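PDB 3M1H: lysine specific cysteine protease from Porphyromonas gingivalis, which cleaves proteins after lysine as a cysteine protease and may act as a virulence factor, the part present here being its K3 cleaved adhesin domain. Local coordinates for residues 105-108 against 109-112. Numbering follows the deposited sequence.
Sequences GNDA and SNFA. With NA (sodium ion), chain H.
Asp107 and Asn110 join in a local turn contact at the start of a single 3-10 turn, on the surface of the adhesin domain's beta jelly roll, in the loop linking strands 96-102 and 116-119. The two residues bond reciprocally. Asn110 OD1 accepts a hydrogen bond from the backbone N of Asp107 at 3.0 Å, in the carbonyl plane on a lone pair. Asn110 N in turn bonds to Asp107 O (2.9 Å). Asn110 CG, anti to its own carbonyl carbon (chi1 -60°), carries the amide back over the peptide of Gly105, with OD1 3.2 Å from Gly105 C. A further turn bond runs from Phe111 N to Ala108 O (3.0 Å). The Phe111 ring lies along the backbone of 105-107, its CD2 3.2 Å from Asp107 O. Just before the turn, Asn106 OD1 binds a sodium ion at 2.4 Å; five waters complete its six ligands. Two of them, waters 1 and 3, also donate to the Asp107 carboxylate, which forms a salt bridge with Lys19 as well. Phe111, the buried residue of the turn, packs on Tyr100 and Ser102 of strand 96-102, Tyr154 and Ala156 of strand 154-160, and Val69 of strand 65-69.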
loop_
_atom_site.group_PDB
_atom_site.type_symbol
_atom_site.label_atom_id
_atom_site.label_comp_id
_atom_site.label_asym_id
_atom_site.label_seq_id
_atom_site.Cartn_x
_atom_site.Cartn_y
_atom_site.Cartn_z
ATOM N N GLY A 105 15.174 1.725 12.637
ATOM C CA GLY A 105 14.549 2.972 12.249
ATOM C C GLY A 105 13.463 2.818 11.211
ATOM O O GLY A 105 13.140 1.716 10.750
ATOM N N ASN A 106 12.923 3.961 10.815
ATOM C CA ASN A 106 11.804 4.003 9.877
ATOM C C ASN A 106 12.046 4.887 8.683
ATOM O O ASN A 106 11.123 5.553 8.190
ATOM C CB ASN A 106 10.511 4.408 10.575
ATOM C CG ASN A 106 10.534 5.816 11.174
ATOM O OD1 ASN A 106 11.582 6.434 11.327
ATOM N ND2 ASN A 106 9.355 6.303 11.548
ATOM N N ASP A 107 13.282 4.885 8.194
ATOM C CA ASP A 107 13.616 5.570 6.934
ATOM C C ASP A 107 13.856 4.554 5.841
ATOM O O ASP A 107 13.974 3.366 6.114
ATOM C CB ASP A 107 14.822 6.502 7.150
ATOM C CG ASP A 107 14.593 7.469 8.294
ATOM O OD1 ASP A 107 13.533 8.115 8.318
ATOM O OD2 ASP A 107 15.466 7.606 9.176
ATOM N N ALA A 108 13.937 5.022 4.603
ATOM C CA ALA A 108 13.988 4.106 3.450
ATOM C C ALA A 108 15.109 3.094 3.599
ATOM O O ALA A 108 14.902 1.909 3.303
ATOM C CB ALA A 108 14.139 4.862 2.113
ATOM N N SER A 109 16.279 3.526 4.049
ATOM C CA SER A 109 17.435 2.607 4.119
ATOM C C SER A 109 17.276 1.487 5.145
ATOM O O SER A 109 17.976 0.469 5.089
ATOM C CB SER A 109 18.723 3.388 4.380
ATOM O OG SER A 109 18.793 3.665 5.749
ATOM N N ASN A 110 16.371 1.668 6.100
ATOM C CA ASN A 110 16.042 0.632 7.070
ATOM C C ASN A 110 15.169 -0.509 6.526
ATOM O O ASN A 110 15.017 -1.545 7.190
ATOM C CB ASN A 110 15.308 1.246 8.258
ATOM C CG ASN A 110 16.122 2.302 8.969
ATOM O OD1 ASN A 110 15.724 3.476 9.070
ATOM N ND2 ASN A 110 17.284 1.887 9.488
ATOM N N PHE A 111 14.580 -0.299 5.355
ATOM C CA PHE A 111 13.693 -1.275 4.718
ATOM C C PHE A 111 14.402 -1.939 3.534
ATOM O O PHE A 111 14.394 -1.452 2.427
ATOM C CB PHE A 111 12.382 -0.582 4.325
ATOM C CG PHE A 111 11.657 0.004 5.513
ATOM C CD1 PHE A 111 11.176 -0.810 6.534
ATOM C CD2 PHE A 111 11.466 1.359 5.637
ATOM C CE1 PHE A 111 10.535 -0.278 7.634
ATOM C CE2 PHE A 111 10.836 1.893 6.731
ATOM C CZ PHE A 111 10.367 1.077 7.739
ATOM N N ALA A 112 15.009 -3.081 3.827
ATOM C CA ALA A 112 15.754 -3.867 2.851
ATOM C C ALA A 112 15.313 -5.314 3.049
ATOM O O ALA A 112 14.722 -5.636 4.067
ATOM C CB ALA A 112 17.239 -3.696 3.080
HETATM NA NA NA H . 12.671 7.909 12.816
HETATM O O HOH W 1 14.566 6.465 11.775
HETATM O O HOH W 2 17.705 6.313 9.325
HETATM O O HOH W 3 12.875 9.132 10.793
HETATM O O HOH W 4 13.009 6.000 14.075
HETATM O O HOH W 5 11.537 10.195 13.130
HETATM O O HOH W 6 10.769 7.540 14.074
#